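Local coordinates for periplasmic binding protein (Agrobacterium tumefaciens str. B6, PDB 5L9G) that binds the opine mannopine in the periplasm and probably hands it to an ABC transporter for uptake, at residues A[30-35]-A[227-232]; A[42-47]-A[276-281]; A[176-181]-A[246-251]; A[218-223]-A[238-243]. One frame throughout, in Å; residues are numbered along the deposited sequence.

Interaction 1 (A[30-35]-A[227-232]); sequences GGWQEA and GGRVQG. With MO0 (mannopine), chain C.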
loop_
_atom_site.group_PDB
_atom_site.type_symbol
_atom_site.label_atom_id
_atom_site.label_comp_id
_atom_site.label_asym_id
_atom_site.label_seq_id
_atom_site.Cartn_x
_atom_site.Cartn_y
_atom_site.Cartn_z
ATOM N N GLY A 30 9.261 -7.645 5.199
ATOM C CA GLY A 30 8.617 -8.840 4.672
ATOM C C GLY A 30 8.834 -9.064 3.187
ATOM O O GLY A 30 9.822 -8.556 2.613
ATOM N N GLY A 31 7.895 -9.814 2.583
ATOM C CA GLY A 31 7.935 -10.215 1.173
ATOM C C GLY A 31 8.061 -9.054 0.194
ATOM O O GLY A 31 8.741 -9.167 -0.839
ATOM N N TRP A 32 7.398 -7.940 0.510
ATOM C CA TRP A 32 7.428 -6.738 -0.325
ATOM C C TRP A 32 8.824 -6.115 -0.354
ATOM O O TRP A 32 9.316 -5.789 -1.440
ATOM C CB TRP A 32 6.345 -5.742 0.123
ATOM C CG TRP A 32 6.433 -4.347 -0.455
ATOM C CD1 TRP A 32 6.363 -3.179 0.245
ATOM C CD2 TRP A 32 6.561 -3.973 -1.848
ATOM N NE1 TRP A 32 6.420 -2.104 -0.615
ATOM C CE2 TRP A 32 6.535 -2.560 -1.905
ATOM C CE3 TRP A 32 6.695 -4.697 -3.052
ATOM C CZ2 TRP A 32 6.681 -1.844 -3.117
ATOM C CZ3 TRP A 32 6.855 -3.991 -4.249
ATOM C CH2 TRP A 32 6.823 -2.585 -4.279
ATOM N N GLN A 33 9.482 -5.979 0.831
ATOM C CA GLN A 33 10.844 -5.419 0.902
ATOM C C GLN A 33 11.827 -6.345 0.210
ATOM O O GLN A 33 12.721 -5.867 -0.498
ATOM C CB GLN A 33 11.272 -5.130 2.337
ATOM C CG GLN A 33 12.652 -4.437 2.410
ATOM C CD GLN A 33 12.728 -3.382 3.471
ATOM O OE1 GLN A 33 11.702 -2.841 3.907
ATOM N NE2 GLN A 33 13.948 -3.058 3.898
ATOM N N GLU A 34 11.644 -7.668 0.387
ATOM C CA GLU A 34 12.478 -8.678 -0.253
ATOM C C GLU A 34 12.374 -8.601 -1.780
ATOM O O GLU A 34 13.398 -8.674 -2.465
ATOM C CB GLU A 34 12.163 -10.087 0.288
ATOM C CG GLU A 34 12.626 -10.238 1.730
ATOM C CD GLU A 34 12.151 -11.461 2.498
ATOM O OE1 GLU A 34 11.650 -12.416 1.861
ATOM O OE2 GLU A 34 12.311 -11.476 3.740
ATOM N N ALA A 35 11.165 -8.397 -2.306
ATOM C CA ALA A 35 10.941 -8.256 -3.748
ATOM C C ALA A 35 11.662 -7.012 -4.292
ATOM O O ALA A 35 12.326 -7.093 -5.322
ATOM C CB ALA A 35 9.461 -8.174 -4.045
ATOM N N GLY A 227 -2.819 -7.278 -1.322
ATOM C CA GLY A 227 -2.886 -8.458 -2.188
ATOM C C GLY A 227 -1.642 -9.329 -2.220
ATOM O O GLY A 227 -1.739 -10.559 -2.243
ATOM N N GLY A 228 -0.471 -8.685 -2.271
ATOM C CA GLY A 228 0.800 -9.422 -2.309
ATOM C C GLY A 228 1.041 -10.212 -1.034
ATOM O O GLY A 228 1.464 -11.372 -1.086
ATOM N N ARG A 229 0.703 -9.612 0.109
ATOM C CA ARG A 229 0.830 -10.275 1.419
ATOM C C ARG A 229 -0.109 -11.478 1.481
ATOM O O ARG A 229 0.288 -12.558 1.941
ATOM C CB ARG A 229 0.517 -9.293 2.565
ATOM C CG ARG A 229 1.316 -7.974 2.517
ATOM C CD ARG A 229 2.850 -8.158 2.571
ATOM N NE ARG A 229 3.515 -6.850 2.645
ATOM C CZ ARG A 229 4.663 -6.624 3.278
ATOM N NH1 ARG A 229 5.311 -7.624 3.879
ATOM N NH2 ARG A 229 5.169 -5.396 3.328
ATOM N N VAL A 230 -1.342 -11.299 0.964
ATOM C CA VAL A 230 -2.353 -12.381 0.972
ATOM C C VAL A 230 -1.902 -13.533 0.077
ATOM O O VAL A 230 -1.928 -14.680 0.515
ATOM C CB VAL A 230 -3.760 -11.873 0.580
ATOM C CG1 VAL A 230 -4.764 -13.038 0.503
ATOM C CG2 VAL A 230 -4.256 -10.820 1.570
ATOM N N GLN A 231 -1.546 -13.232 -1.182
ATOM C CA GLN A 231 -1.116 -14.272 -2.116
ATOM C C GLN A 231 0.114 -15.041 -1.578
ATOM O O GLN A 231 0.166 -16.270 -1.691
ATOM C CB GLN A 231 -0.884 -13.699 -3.534
ATOM C CG GLN A 231 -0.570 -14.825 -4.560
ATOM C CD GLN A 231 -1.681 -15.866 -4.701
ATOM O OE1 GLN A 231 -1.497 -17.070 -4.500
ATOM N NE2 GLN A 231 -2.874 -15.429 -5.011
ATOM N N GLY A 232 1.055 -14.312 -0.976
ATOM C CA GLY A 232 2.250 -14.897 -0.360
ATOM C C GLY A 232 1.894 -15.870 0.766
ATOM O O GLY A 232 2.465 -16.960 0.842
HETATM O OAB MO0 C . 3.627 5.560 3.276
HETATM C CAF MO0 C . 4.071 4.788 4.358
HETATM C CAG MO0 C . 3.441 3.408 4.409
HETATM O OAC MO0 C . 2.255 3.456 5.124
HETATM C CAH MO0 C . 3.321 2.724 3.070
HETATM O OAM MO0 C . 4.537 2.653 2.422
HETATM C CAI MO0 C . 2.637 1.357 3.090
HETATM O OAD MO0 C . 3.358 0.446 3.864
HETATM C CAJ MO0 C . 2.342 0.845 1.709
HETATM O OAE MO0 C . 1.518 1.760 1.044
HETATM C CAK MO0 C . 1.758 -0.574 1.663
HETATM N N MO0 C . 2.533 -1.378 0.709
HETATM C CA MO0 C . 1.904 -2.691 0.420
HETATM C C MO0 C . 2.625 -3.786 1.168
HETATM O O MO0 C . 3.504 -3.484 2.003
HETATM C CB MO0 C . 1.828 -3.002 -1.056
HETATM C CG MO0 C . 3.157 -3.437 -1.635
HETATM C CD MO0 C . 3.243 -3.266 -3.111
HETATM O OE1 MO0 C . 3.048 -4.399 -3.912
HETATM N NE2 MO0 C . 3.489 -2.183 -3.667
HETATM O OXT MO0 C . 2.310 -5.009 1.017
#
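Trp32 chi1 (168°) sets CG opposite the backbone N and beside the carbonyl carbon, and Arg229 bends at chi2 (-59°) before running straight on; these torsions bring the CB of Trp32 over one face of the Arg229 guanidinium while the indole leads away from the arginine and along the ligand. Trp32 CB lies 3.4 Å from Arg229 NH2, off centre toward the rim. On the same arginine, NH1 comes 3.6 Å from Gly30 CA. Gly30 has positive phi and no side chain, which leaves room for the guanidinium.

Mannopine joins the two sides. The ligand carboxylate meets the edge of the guanidinium in plane through two nearly straight hydrogen bonds. Arg229 NE reaches mannopine OXT at 2.7 Å. Arg229 NH2 reaches mannopine O at 2.9 Å. This paired, side-on grip through NE and NH2 fixes the rotation of the carboxylate. Ligand CG sits over the centre of one indole face, and Trp32 CZ2 lies 3.3 Å from ligand NE2. Second-shell bonds set both groups: Gln78 OE1 takes the Trp32 NE1 hydrogen, and Gly29 O receives a further bond from Arg229 NH2. The axes of the two short segments approach to 9.7 Å, at 104°. Such a bidentate arginine-carboxylate pair beside a tryptophan whose ring face lies against the ligand's side chain belongs to the binding cleft of a periplasmic solute-binding protein, here the mannopine pocket.

Interaction 2 (A[42-47]-A[276-281]); sequences APAAKA and AEYQKD. With EDO (1,2-ethanediol), chain E; EDO (1,2-ethanediol), chain H.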
loop_
_atom_site.group_PDB
_atom_site.type_symbol
_atom_site.label_atom_id
_atom_site.label_comp_id
_atom_site.label_asym_id
_atom_site.label_seq_id
_atom_site.Cartn_x
_atom_site.Cartn_y
_atom_site.Cartn_z
ATOM N N ALA A 42 19.393 -4.388 -5.162
ATOM C CA ALA A 42 20.637 -5.131 -5.453
ATOM C C ALA A 42 21.102 -4.982 -6.931
ATOM O O ALA A 42 22.248 -4.619 -7.118
ATOM C CB ALA A 42 20.511 -6.602 -5.055
ATOM N N PRO A 43 20.278 -5.173 -7.997
ATOM C CA PRO A 43 20.818 -4.984 -9.359
ATOM C C PRO A 43 21.158 -3.534 -9.716
ATOM O O PRO A 43 22.182 -3.318 -10.366
ATOM C CB PRO A 43 19.743 -5.577 -10.279
ATOM C CG PRO A 43 18.733 -6.189 -9.389
ATOM C CD PRO A 43 18.863 -5.580 -8.044
ATOM N N ALA A 44 20.333 -2.547 -9.277
ATOM C CA ALA A 44 20.618 -1.125 -9.560
ATOM C C ALA A 44 21.906 -0.658 -8.872
ATOM O O ALA A 44 22.725 0.008 -9.508
ATOM C CB ALA A 44 19.451 -0.235 -9.160
ATOM N N ALA A 45 22.105 -1.031 -7.589
ATOM C CA ALA A 45 23.330 -0.685 -6.858
ATOM C C ALA A 45 24.560 -1.354 -7.487
ATOM O O ALA A 45 25.620 -0.725 -7.514
ATOM C CB ALA A 45 23.214 -1.065 -5.391
ATOM N N LYS A 46 24.405 -2.594 -8.036
ATOM C CA LYS A 46 25.485 -3.333 -8.722
ATOM C C LYS A 46 25.895 -2.570 -10.003
ATOM O O LYS A 46 27.081 -2.349 -10.239
ATOM C CB LYS A 46 25.028 -4.768 -9.078
ATOM C CG LYS A 46 26.173 -5.681 -9.529
ATOM C CD LYS A 46 25.736 -6.688 -10.587
ATOM C CE LYS A 46 25.467 -8.059 -10.014
ATOM N NZ LYS A 46 25.265 -9.069 -11.086
ATOM N N ALA A 47 24.897 -2.130 -10.797
ATOM C CA ALA A 47 25.103 -1.376 -12.036
ATOM C C ALA A 47 25.789 -0.027 -11.811
ATOM O O ALA A 47 26.632 0.359 -12.632
ATOM C CB ALA A 47 23.782 -1.184 -12.755
ATOM N N ALA A 276 12.960 0.313 -16.566
ATOM C CA ALA A 276 12.152 -0.824 -17.036
ATOM C C ALA A 276 12.848 -2.189 -16.836
ATOM O O ALA A 276 12.183 -3.171 -16.474
ATOM C CB ALA A 276 11.816 -0.624 -18.507
ATOM N N GLU A 277 14.189 -2.232 -17.061
ATOM C CA GLU A 277 15.048 -3.415 -16.927
ATOM C C GLU A 277 15.035 -4.023 -15.511
ATOM O O GLU A 277 15.331 -5.214 -15.368
ATOM C CB GLU A 277 16.487 -3.120 -17.403
ATOM C CG GLU A 277 17.267 -2.155 -16.527
ATOM C CD GLU A 277 18.485 -1.547 -17.183
ATOM O OE1 GLU A 277 19.607 -2.077 -17.010
ATOM O OE2 GLU A 277 18.311 -0.511 -17.860
ATOM N N TYR A 278 14.734 -3.205 -14.479
ATOM C CA TYR A 278 14.637 -3.657 -13.081
ATOM C C TYR A 278 13.187 -3.909 -12.722
ATOM O O TYR A 278 12.879 -4.933 -12.108
ATOM C CB TYR A 278 15.257 -2.635 -12.114
ATOM C CG TYR A 278 16.684 -2.284 -12.465
ATOM C CD1 TYR A 278 17.716 -3.201 -12.277
ATOM C CD2 TYR A 278 17.000 -1.056 -13.033
ATOM C CE1 TYR A 278 19.028 -2.899 -12.644
ATOM C CE2 TYR A 278 18.312 -0.733 -13.376
ATOM C CZ TYR A 278 19.322 -1.661 -13.187
ATOM O OH TYR A 278 20.612 -1.360 -13.543
ATOM N N GLN A 279 12.296 -2.966 -13.108
ATOM C CA GLN A 279 10.850 -3.021 -12.870
ATOM C C GLN A 279 10.213 -4.324 -13.381
ATOM O O GLN A 279 9.313 -4.856 -12.727
ATOM C CB GLN A 279 10.182 -1.792 -13.506
ATOM C CG GLN A 279 10.277 -0.537 -12.640
ATOM C CD GLN A 279 9.057 -0.418 -11.752
ATOM O OE1 GLN A 279 7.918 -0.384 -12.230
ATOM N NE2 GLN A 279 9.255 -0.418 -10.433
ATOM N N LYS A 280 10.709 -4.861 -14.518
ATOM C CA LYS A 280 10.209 -6.110 -15.109
ATOM C C LYS A 280 10.288 -7.313 -14.141
ATOM O O LYS A 280 9.447 -8.209 -14.226
ATOM C CB LYS A 280 10.934 -6.430 -16.440
ATOM C CG LYS A 280 12.377 -6.944 -16.285
ATOM C CD LYS A 280 13.082 -7.252 -17.607
ATOM C CE LYS A 280 14.115 -8.351 -17.444
ATOM N NZ LYS A 280 15.207 -7.986 -16.505
ATOM N N ASP A 281 11.290 -7.318 -13.231
ATOM C CA ASP A 281 11.528 -8.406 -12.270
ATOM C C ASP A 281 10.790 -8.269 -10.948
ATOM O O ASP A 281 10.760 -9.226 -10.165
ATOM C CB ASP A 281 13.031 -8.570 -12.004
ATOM C CG ASP A 281 13.794 -8.986 -13.236
ATOM O OD1 ASP A 281 13.366 -9.957 -13.898
ATOM O OD2 ASP A 281 14.818 -8.343 -13.539
HETATM C C1 EDO E . 23.770 -6.318 -3.423
HETATM O O1 EDO E . 23.028 -6.131 -2.220
HETATM C C2 EDO E . 24.229 -4.938 -3.963
HETATM O O2 EDO E . 24.174 -4.917 -5.376
HETATM C C1 EDO H . 12.356 4.348 -17.235
HETATM O O1 EDO H . 12.709 5.115 -16.073
HETATM C C2 EDO H . 13.552 3.587 -17.824
HETATM O O2 EDO H . 13.113 2.612 -18.738
#
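Helix 42-47 passes the short helix 276-279 at some distance, the nearest CA atoms being those of Pro43 and Tyr278, 7.3 Å apart, and its turn is kinked at Pro43, whose N has no hydrogen to give to the turn before. The gap is bridged by Tyr278, whose ring lies against the helix. Pro43 CB meets the ring edge near its plane, 3.6 Å from Tyr278 CE1, while Ala44 CB stands over the centre of one face, 4.2 Å above it. The opposite face is backed by Glu277 CG, at 3.6 Å and toward the rim, so the ring is held between a neighbour from its own helix and the alanine across the contact. The ring reaches this slot with CG anti to the carbonyl carbon (chi1 -55°). The pairing joins the C-terminal half of helix 30-48 to the region following helix 263-273 within the solute-binding fold. Tyr278 OH is hydrogen-bonded to Glu272 OE2 of helix 263-273 and also lies 3.3 Å from Ala47 CB. Behind the ring, Lys280 NZ binds Glu277 O at 3.0 Å and forms a salt bridge with Asp281 OD2, met on the syn side but 33° out of the carboxylate plane.

Interaction 3 (A[176-181]-A[246-251]); sequences KVYEFL and DAQLGT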
loop_
_atom_site.group_PDB
_atom_site.type_symbol
_atom_site.label_atom_id
_atom_site.label_comp_id
_atom_site.label_asym_id
_atom_site.label_seq_id
_atom_site.Cartn_x
_atom_site.Cartn_y
_atom_site.Cartn_z
ATOM N N LYS A 176 -18.123 6.664 -6.449
ATOM C CA LYS A 176 -18.582 7.792 -5.621
ATOM C C LYS A 176 -17.942 7.813 -4.205
ATOM O O LYS A 176 -18.330 8.636 -3.374
ATOM C CB LYS A 176 -20.120 7.827 -5.516
ATOM C CG LYS A 176 -20.855 7.872 -6.855
ATOM C CD LYS A 176 -21.301 9.269 -7.222
ATOM C CE LYS A 176 -22.121 9.290 -8.494
ATOM N NZ LYS A 176 -21.274 9.152 -9.712
ATOM N N VAL A 177 -16.989 6.916 -3.923
ATOM C CA VAL A 177 -16.345 6.855 -2.603
ATOM C C VAL A 177 -15.923 8.237 -2.088
ATOM O O VAL A 177 -16.252 8.615 -0.957
ATOM C CB VAL A 177 -15.138 5.858 -2.584
ATOM C CG1 VAL A 177 -14.303 6.010 -1.314
ATOM C CG2 VAL A 177 -15.611 4.421 -2.728
ATOM N N TYR A 178 -15.189 8.982 -2.920
ATOM C CA TYR A 178 -14.617 10.251 -2.492
ATOM C C TYR A 178 -15.577 11.415 -2.597
ATOM O O TYR A 178 -15.363 12.418 -1.917
ATOM C CB TYR A 178 -13.294 10.507 -3.194
ATOM C CG TYR A 178 -12.250 9.485 -2.795
ATOM C CD1 TYR A 178 -11.667 9.511 -1.530
ATOM C CD2 TYR A 178 -11.900 8.444 -3.652
ATOM C CE1 TYR A 178 -10.697 8.571 -1.156
ATOM C CE2 TYR A 178 -10.910 7.522 -3.302
ATOM C CZ TYR A 178 -10.316 7.588 -2.051
ATOM O OH TYR A 178 -9.348 6.676 -1.696
ATOM N N GLU A 179 -16.675 11.262 -3.363
ATOM C CA GLU A 179 -17.736 12.259 -3.409
ATOM C C GLU A 179 -18.473 12.161 -2.063
ATOM O O GLU A 179 -18.777 13.181 -1.456
ATOM C CB GLU A 179 -18.693 11.963 -4.571
ATOM C CG GLU A 179 -18.146 12.371 -5.927
ATOM C CD GLU A 179 -19.117 12.174 -7.077
ATOM O OE1 GLU A 179 -20.306 12.538 -6.928
ATOM O OE2 GLU A 179 -18.688 11.645 -8.128
ATOM N N PHE A 180 -18.699 10.924 -1.574
ATOM C CA PHE A 180 -19.343 10.647 -0.289
ATOM C C PHE A 180 -18.497 11.198 0.859
ATOM O O PHE A 180 -19.042 11.832 1.761
ATOM C CB PHE A 180 -19.579 9.137 -0.098
ATOM C CG PHE A 180 -20.206 8.755 1.227
ATOM C CD1 PHE A 180 -21.560 8.956 1.457
ATOM C CD2 PHE A 180 -19.435 8.218 2.250
ATOM C CE1 PHE A 180 -22.137 8.609 2.680
ATOM C CE2 PHE A 180 -20.013 7.877 3.476
ATOM C CZ PHE A 180 -21.361 8.075 3.682
ATOM N N LEU A 181 -17.160 10.961 0.812
ATOM C CA LEU A 181 -16.219 11.422 1.836
ATOM C C LEU A 181 -15.839 12.911 1.696
ATOM O O LEU A 181 -15.092 13.423 2.536
ATOM C CB LEU A 181 -14.959 10.546 1.821
ATOM C CG LEU A 181 -15.107 9.071 2.238
ATOM C CD1 LEU A 181 -13.792 8.341 2.064
ATOM C CD2 LEU A 181 -15.627 8.927 3.678
ATOM N N ASP A 246 -14.448 -4.525 -4.672
ATOM C CA ASP A 246 -14.380 -3.444 -3.663
ATOM C C ASP A 246 -12.964 -3.168 -3.154
ATOM O O ASP A 246 -12.796 -2.494 -2.127
ATOM C CB ASP A 246 -15.334 -3.698 -2.474
ATOM C CG ASP A 246 -16.777 -3.364 -2.731
ATOM O OD1 ASP A 246 -17.060 -2.653 -3.737
ATOM O OD2 ASP A 246 -17.627 -3.778 -1.915
ATOM N N ALA A 247 -11.932 -3.684 -3.849
ATOM C CA ALA A 247 -10.570 -3.402 -3.407
ATOM C C ALA A 247 -10.157 -1.977 -3.841
ATOM O O ALA A 247 -10.711 -1.413 -4.790
ATOM C CB ALA A 247 -9.597 -4.433 -3.972
ATOM N N GLN A 248 -9.194 -1.400 -3.132
ATOM C CA GLN A 248 -8.667 -0.085 -3.466
ATOM C C GLN A 248 -7.368 -0.295 -4.239
ATOM O O GLN A 248 -6.466 -0.991 -3.762
ATOM C CB GLN A 248 -8.393 0.734 -2.198
ATOM C CG GLN A 248 -7.840 2.137 -2.492
ATOM C CD GLN A 248 -7.550 2.871 -1.214
ATOM O OE1 GLN A 248 -8.357 3.654 -0.766
ATOM N NE2 GLN A 248 -6.503 2.546 -0.516
ATOM N N LEU A 249 -7.280 0.318 -5.433
ATOM C CA LEU A 249 -6.085 0.241 -6.281
ATOM C C LEU A 249 -5.130 1.327 -5.804
ATOM O O LEU A 249 -5.431 2.523 -5.914
ATOM C CB LEU A 249 -6.493 0.414 -7.769
ATOM C CG LEU A 249 -5.373 0.486 -8.828
ATOM C CD1 LEU A 249 -4.497 -0.744 -8.794
ATOM C CD2 LEU A 249 -5.969 0.650 -10.224
ATOM N N GLY A 250 -4.034 0.894 -5.193
ATOM C CA GLY A 250 -3.036 1.801 -4.642
ATOM C C GLY A 250 -1.811 1.923 -5.506
ATOM O O GLY A 250 -1.619 1.144 -6.446
ATOM N N THR A 251 -0.967 2.892 -5.154
ATOM C CA THR A 251 0.313 3.142 -5.800
ATOM C C THR A 251 1.368 3.350 -4.723
ATOM O O THR A 251 1.189 4.172 -3.824
ATOM C CB THR A 251 0.226 4.346 -6.770
ATOM O OG1 THR A 251 -0.813 4.116 -7.716
ATOM C CG2 THR A 251 1.537 4.598 -7.513
#
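The short helix 177-180, with Lys176 at its N-cap, faces segment 246-251, part of strand 240-256, across a gap bridged by one pair of side chains, Tyr178 and Gln248; the chain turns a corner at Asp246. The contact links this helix to the long strand of the mixed sheet, next to strand 320-321, and buries only 46 Å² between the segments. From the helix, Tyr178 sends its ring out with CG anti to the carbonyl carbon (chi1 -65°), and the phenol end comes nearer the strand. Gln248 answers from the strand with a fully extended chain, both chi1 and chi2 close to 180°, which carries its amide far from the backbone. The two side chains cross at about a right angle, yet the ring and amide planes are only 16° apart. Tyr178 OH lies 3.3 Å from the atom modelled as Gln248 OE1, in an amide whose orientation is doubtful. One face of the ring is packed from its own helix, where Val177 CG1 lies 4.1 Å above the plane.

The hydroxyl has firmer partners elsewhere: it is hydrogen-bonded to Glu164 OE1 of helix 162-169 and to the backbone N of Asp323, while Phe326 meets the ring. Gln248 likewise packs against Glu164. The chemistry implies a polar junction at the tyrosine hydroxyl, probably positioned by Glu164 and Asp323, with the glutamine amide as a neighbouring polar group.

Interaction 4 (A[218-223]-A[238-243]); sequences GEVDMI and ANFAYT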
loop_
_atom_site.group_PDB
_atom_site.type_symbol
_atom_site.label_atom_id
_atom_site.label_comp_id
_atom_site.label_asym_id
_atom_site.label_seq_id
_atom_site.Cartn_x
_atom_site.Cartn_y
_atom_site.Cartn_z
ATOM N N GLY A 218 -4.317 -18.854 10.514
ATOM C CA GLY A 218 -5.779 -18.871 10.559
ATOM C C GLY A 218 -6.314 -18.188 11.809
ATOM O O GLY A 218 -7.345 -18.604 12.352
ATOM N N GLU A 219 -5.599 -17.162 12.307
ATOM C CA GLU A 219 -5.933 -16.444 13.543
ATOM C C GLU A 219 -7.080 -15.454 13.393
ATOM O O GLU A 219 -7.609 -14.972 14.400
ATOM C CB GLU A 219 -4.689 -15.764 14.139
ATOM C CG GLU A 219 -3.849 -16.713 14.970
ATOM C CD GLU A 219 -2.584 -16.152 15.604
ATOM O OE1 GLU A 219 -2.492 -14.913 15.789
ATOM O OE2 GLU A 219 -1.679 -16.961 15.913
ATOM N N VAL A 220 -7.449 -15.139 12.148
ATOM C CA VAL A 220 -8.563 -14.248 11.811
ATOM C C VAL A 220 -9.512 -14.984 10.884
ATOM O O VAL A 220 -9.085 -15.940 10.219
ATOM C CB VAL A 220 -8.093 -12.886 11.203
ATOM C CG1 VAL A 220 -7.217 -12.122 12.190
ATOM C CG2 VAL A 220 -7.386 -13.076 9.858
ATOM N N ASP A 221 -10.766 -14.509 10.777
ATOM C CA ASP A 221 -11.737 -15.113 9.857
ATOM C C ASP A 221 -11.787 -14.362 8.547
ATOM O O ASP A 221 -12.072 -14.924 7.497
ATOM C CB ASP A 221 -13.112 -15.247 10.520
ATOM C CG ASP A 221 -13.058 -16.187 11.709
ATOM O OD1 ASP A 221 -12.483 -17.293 11.571
ATOM O OD2 ASP A 221 -13.510 -15.793 12.789
ATOM N N MET A 222 -11.520 -13.062 8.608
ATOM C CA MET A 222 -11.480 -12.221 7.407
ATOM C C MET A 222 -10.590 -11.037 7.713
ATOM O O MET A 222 -10.429 -10.677 8.880
ATOM C CB MET A 222 -12.877 -11.793 6.931
ATOM C CG MET A 222 -13.660 -11.014 7.989
ATOM S SD MET A 222 -15.285 -10.555 7.332
ATOM C CE MET A 222 -16.235 -12.098 7.567
ATOM N N ILE A 223 -10.004 -10.441 6.667
ATOM C CA ILE A 223 -9.023 -9.360 6.845
ATOM C C ILE A 223 -9.017 -8.476 5.621
ATOM O O ILE A 223 -9.181 -8.961 4.496
ATOM C CB ILE A 223 -7.589 -9.974 7.113
ATOM C CG1 ILE A 223 -6.494 -8.908 7.317
ATOM C CG2 ILE A 223 -7.144 -10.982 6.000
ATOM C CD1 ILE A 223 -5.158 -9.498 7.828
ATOM N N ALA A 238 -1.576 -21.084 3.406
ATOM C CA ALA A 238 -2.773 -20.579 4.098
ATOM C C ALA A 238 -4.057 -20.985 3.351
ATOM O O ALA A 238 -4.110 -20.891 2.131
ATOM C CB ALA A 238 -2.711 -19.063 4.233
ATOM N N ASN A 239 -5.066 -21.459 4.095
ATOM C CA ASN A 239 -6.339 -21.889 3.536
ATOM C C ASN A 239 -7.296 -20.687 3.493
ATOM O O ASN A 239 -8.335 -20.662 4.185
ATOM C CB ASN A 239 -6.937 -23.064 4.344
ATOM C CG ASN A 239 -8.135 -23.694 3.683
ATOM O OD1 ASN A 239 -8.376 -23.517 2.492
ATOM N ND2 ASN A 239 -8.954 -24.393 4.452
ATOM N N PHE A 240 -6.897 -19.673 2.691
ATOM C CA PHE A 240 -7.645 -18.448 2.499
ATOM C C PHE A 240 -7.954 -18.228 1.045
ATOM O O PHE A 240 -7.309 -18.798 0.154
ATOM C CB PHE A 240 -6.856 -17.237 3.035
ATOM C CG PHE A 240 -7.072 -16.943 4.503
ATOM C CD1 PHE A 240 -6.773 -17.900 5.477
ATOM C CD2 PHE A 240 -7.533 -15.697 4.918
ATOM C CE1 PHE A 240 -6.958 -17.620 6.839
ATOM C CE2 PHE A 240 -7.714 -15.419 6.284
ATOM C CZ PHE A 240 -7.413 -16.379 7.236
ATOM N N ALA A 241 -8.943 -17.387 0.808
ATOM C CA ALA A 241 -9.333 -16.976 -0.535
ATOM C C ALA A 241 -9.478 -15.478 -0.481
ATOM O O ALA A 241 -9.535 -14.902 0.611
ATOM C CB ALA A 241 -10.647 -17.619 -0.947
ATOM N N TYR A 242 -9.494 -14.837 -1.644
ATOM C CA TYR A 242 -9.656 -13.386 -1.695
ATOM C C TYR A 242 -10.317 -12.975 -2.976
ATOM O O TYR A 242 -10.456 -13.786 -3.888
ATOM C CB TYR A 242 -8.316 -12.656 -1.477
ATOM C CG TYR A 242 -7.296 -12.839 -2.590
ATOM C CD1 TYR A 242 -6.401 -13.901 -2.571
ATOM C CD2 TYR A 242 -7.170 -11.897 -3.610
ATOM C CE1 TYR A 242 -5.396 -14.023 -3.536
ATOM C CE2 TYR A 242 -6.171 -12.007 -4.586
ATOM C CZ TYR A 242 -5.280 -13.072 -4.544
ATOM O OH TYR A 242 -4.290 -13.195 -5.508
ATOM N N THR A 243 -10.738 -11.718 -3.037
ATOM C CA THR A 243 -11.375 -11.131 -4.216
ATOM C C THR A 243 -10.822 -9.718 -4.419
ATOM O O THR A 243 -10.398 -9.071 -3.462
ATOM C CB THR A 243 -12.923 -11.097 -4.034
ATOM O OG1 THR A 243 -13.502 -10.481 -5.165
ATOM C CG2 THR A 243 -13.371 -10.310 -2.790
#
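Phe240 and the 218-223 segment meet closely at the far end of the ring, where CZ comes 3.4 Å from Val220 O. The carbonyl oxygen approaches the ring edge near its plane, in the direction of the C-H bonds and not over a face. The same oxygen accepts a hydrogen bond from Asn128 ND2. Gly218 CA also stands at the edge, 4.1 Å from Phe240 CE1; its positive phi belongs to the Schellman motif that ends helix 208-216. The first torsion of Phe240, with CG anti to the carbonyl carbon (chi1 -87°), swings the ring from the strand toward this turn.

The contact is looser on its apolar side. Val220 CG2 is 4.2 Å from Phe240 CZ, and Ile223 CG2 stays 4.5 Å from Phe240 CE2. Nearer to solvent, Glu219 is exposed, its CB directed away from segment 238-243, and Asn239, the centre of an inverse gamma turn, is exposed on the other segment.

Ile215 of helix 208-216 touches both Phe240 and Ile223, Asn128 of strand 115-128 packs on Phe240, and Val220 reaches Ser202 and Val203 of strand 201-205, so the ring sits between the end of that helix and the strands beside it.

In the fold
Along the chain the order is 30-35, 42-47, 176-181, 218-223, 227-232, 238-243, 246-251 and 276-281. Interactions 1 and 2 share helix 30-48, with centres about 18 Å apart, and their segments alternate. Interactions 3 and 4 are nested inside the loop closed by interaction 2, and both use strand 240-256, with centres about 23 Å apart. Interaction 4 touches interaction 1 through Gln231 and Tyr242; helix 227-235 follows strand 222-226 and precedes strand 240-256. Interactions 1 and 3 lie on opposite sides of the chain's centre. Interaction 1 alone of the four has residues in the mannopine pocket, while the others join helices and strands elsewhere in the fold.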